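Local coordinates for protein induced by osmotic stress (Scheffersomyces stipitis CBS 6054, PDB 5YWL), which probably acts as an NADP-dependent reductase of the dihydroflavonol-4-reductase subfamily, with probable cinnamyl-alcohol dehydrogenase activity, at residues G233-V238 against S262-N267. The protein carries 1 engineered substitution. Numbering follows the deposited sequence.
Sequences GTFIDV and SNTRFN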
loop_
_atom_site.group_PDB
_atom_site.type_symbol
_atom_site.label_atom_id
_atom_site.label_comp_id
_atom_site.label_asym_id
_atom_site.label_seq_id
_atom_site.Cartn_x
_atom_site.Cartn_y
_atom_site.Cartn_z
ATOM N N GLY A 233 16.024 3.400 -0.822
ATOM C CA GLY A 233 15.130 2.985 -1.875
ATOM C C GLY A 233 14.370 4.167 -2.439
ATOM O O GLY A 233 14.779 5.273 -2.215
ATOM N N THR A 234 13.272 3.911 -3.131
ATOM C CA THR A 234 12.355 4.939 -3.563
ATOM C C THR A 234 11.169 5.113 -2.636
ATOM O O THR A 234 10.713 4.210 -2.061
ATOM C CB THR A 234 11.826 4.764 -5.008
ATOM O OG1 THR A 234 11.144 3.546 -5.163
ATOM C CG2 THR A 234 12.866 4.825 -5.959
ATOM N N PHE A 235 10.685 6.312 -2.546
ATOM C CA PHE A 235 9.532 6.614 -1.747
ATOM C C PHE A 235 8.358 7.013 -2.639
ATOM O O PHE A 235 8.560 7.444 -3.711
ATOM C CB PHE A 235 9.846 7.681 -0.647
ATOM C CG PHE A 235 9.206 9.046 -0.880
ATOM C CD1 PHE A 235 9.764 9.932 -1.728
ATOM C CD2 PHE A 235 7.990 9.323 -0.369
ATOM C CE1 PHE A 235 9.151 11.137 -2.002
ATOM C CE2 PHE A 235 7.355 10.495 -0.628
ATOM C CZ PHE A 235 7.950 11.419 -1.447
ATOM N N ILE A 236 7.188 6.956 -2.050
ATOM C CA ILE A 236 5.965 7.556 -2.482
ATOM C C ILE A 236 5.083 7.975 -1.318
ATOM O O ILE A 236 5.022 7.311 -0.376
ATOM C CB ILE A 236 5.179 6.566 -3.406
ATOM C CG1 ILE A 236 4.001 7.241 -4.095
ATOM C CG2 ILE A 236 4.702 5.382 -2.651
ATOM C CD1 ILE A 236 4.312 8.334 -5.060
ATOM N N ASP A 237 4.389 9.068 -1.438
ATOM C CA ASP A 237 3.465 9.548 -0.407
ATOM C C ASP A 237 2.165 8.763 -0.377
ATOM O O ASP A 237 1.588 8.512 -1.382
ATOM C CB ASP A 237 3.185 11.048 -0.524
ATOM C CG ASP A 237 2.432 11.615 0.683
ATOM O OD1 ASP A 237 1.248 11.493 0.747
ATOM O OD2 ASP A 237 3.073 12.175 1.497
ATOM N N VAL A 238 1.693 8.472 0.806
ATOM C CA VAL A 238 0.480 7.705 0.967
ATOM C C VAL A 238 -0.728 8.365 0.270
ATOM O O VAL A 238 -1.565 7.717 -0.172
ATOM C CB VAL A 238 0.145 7.374 2.414
ATOM C CG1 VAL A 238 -0.123 8.616 3.226
ATOM C CG2 VAL A 238 -1.045 6.468 2.482
ATOM N N SER A 262 6.052 5.245 -7.661
ATOM C CA SER A 262 7.367 5.496 -7.213
ATOM C C SER A 262 7.792 6.910 -7.505
ATOM O O SER A 262 7.694 7.328 -8.593
ATOM C CB SER A 262 8.315 4.483 -7.860
ATOM O OG SER A 262 9.583 4.525 -7.355
ATOM N N ASN A 263 8.301 7.614 -6.510
ATOM C CA ASN A 263 8.815 8.963 -6.672
ATOM C C ASN A 263 10.352 9.050 -6.599
ATOM O O ASN A 263 10.982 8.506 -7.383
ATOM C CB ASN A 263 8.129 9.956 -5.766
ATOM C CG ASN A 263 8.299 11.422 -6.199
ATOM O OD1 ASN A 263 8.835 11.710 -7.224
ATOM N ND2 ASN A 263 7.873 12.323 -5.343
ATOM N N THR A 264 10.910 9.727 -5.642
ATOM C CA THR A 264 12.349 9.949 -5.546
ATOM C C THR A 264 13.137 8.979 -4.614
ATOM O O THR A 264 12.596 8.397 -3.739
ATOM C CB THR A 264 12.657 11.389 -5.133
ATOM O OG1 THR A 264 11.979 11.680 -3.955
ATOM C CG2 THR A 264 12.260 12.349 -6.167
ATOM N N ARG A 265 14.416 8.867 -4.839
ATOM C CA ARG A 265 15.297 8.071 -4.032
ATOM C C ARG A 265 15.662 8.757 -2.707
ATOM O O ARG A 265 15.753 9.941 -2.638
ATOM C CB ARG A 265 16.558 7.690 -4.778
ATOM C CG ARG A 265 16.356 6.716 -5.880
ATOM C CD ARG A 265 17.281 5.564 -5.766
ATOM N NE ARG A 265 17.025 4.700 -6.858
ATOM C CZ ARG A 265 16.863 3.414 -6.762
ATOM N NH1 ARG A 265 16.630 2.734 -7.801
ATOM N NH2 ARG A 265 16.978 2.827 -5.651
ATOM N N PHE A 266 15.859 7.973 -1.691
ATOM C CA PHE A 266 16.257 8.443 -0.404
ATOM C C PHE A 266 17.147 7.422 0.287
ATOM O O PHE A 266 17.120 6.283 -0.014
ATOM C CB PHE A 266 15.046 8.707 0.480
ATOM C CG PHE A 266 14.366 7.455 0.930
ATOM C CD1 PHE A 266 13.453 6.835 0.125
ATOM C CD2 PHE A 266 14.696 6.889 2.127
ATOM C CE1 PHE A 266 12.831 5.676 0.500
ATOM C CE2 PHE A 266 14.092 5.714 2.528
ATOM C CZ PHE A 266 13.160 5.107 1.727
ATOM N N ASN A 267 17.885 7.897 1.259
ATOM C CA ASN A 267 18.518 7.082 2.246
ATOM C C ASN A 267 18.380 7.691 3.649
ATOM O O ASN A 267 17.712 8.674 3.815
ATOM C CB ASN A 267 19.933 6.704 1.857
ATOM C CG ASN A 267 20.929 7.838 1.998
ATOM O OD1 ASN A 267 20.730 8.772 2.715
ATOM N ND2 ASN A 267 22.012 7.689 1.358
#
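Gly233 and Phe266 bond to each other through both of their backbone polar groups, a compact example of how a short antiparallel ladder can be pinned by main-chain atoms. Phe266 N donates to Gly233 O at 3.0 Å, and Gly233 N reaches Phe266 O at 3.2 Å. Beyond the non-hydrogen-bonded pair of Thr234 and Arg265, Phe235 N bonds to Thr264 O (3.1 Å) and Asn263 N to Phe235 O (2.8 Å), so Phe235 too is held through both its N-H and its carbonyl. Arg265 CA approaches Gly233 O, and Thr234 CA approaches Thr264 O, in CA-H...O contacts.

In this Rossmann-fold reductase, strand 234-237 lies outside the seven-stranded parallel sheet and pairs in parallel with strand 194-196, whose Ile195 binds NADP(+) and touches Ile236. The segment 262-267, which follows edge strand 258-261, comes against it; the two short strands run at 108° to each other, their axes 5.5 Å apart at closest approach, and just two bridges form.

Among polar side chains, Thr234 OG1 and Ser262 OG share a hydrogen bond of 2.9 Å. Ser262 OG extends away from its own backbone N (chi1 -172°), which carries it to the threonine. Thr234 CG2 lies over one face of the Arg265 guanidinium, toward the rim, and NH2 of that group bonds to Leu135 O.

The two phenylalanine rings account for the remaining contacts. Phe266, on the sheet face opposite Thr234 and Arg265, has Gly233 N over one ring face, toward the rim, and Thr234 C at its edge; its CD1 comes 3.1 Å from Gly233 O. Thr264 OG1 meets the edge of the Phe235 ring, 3.5 Å from CE1, and the Asn263 amide runs alongside, inclined 40° to that ring.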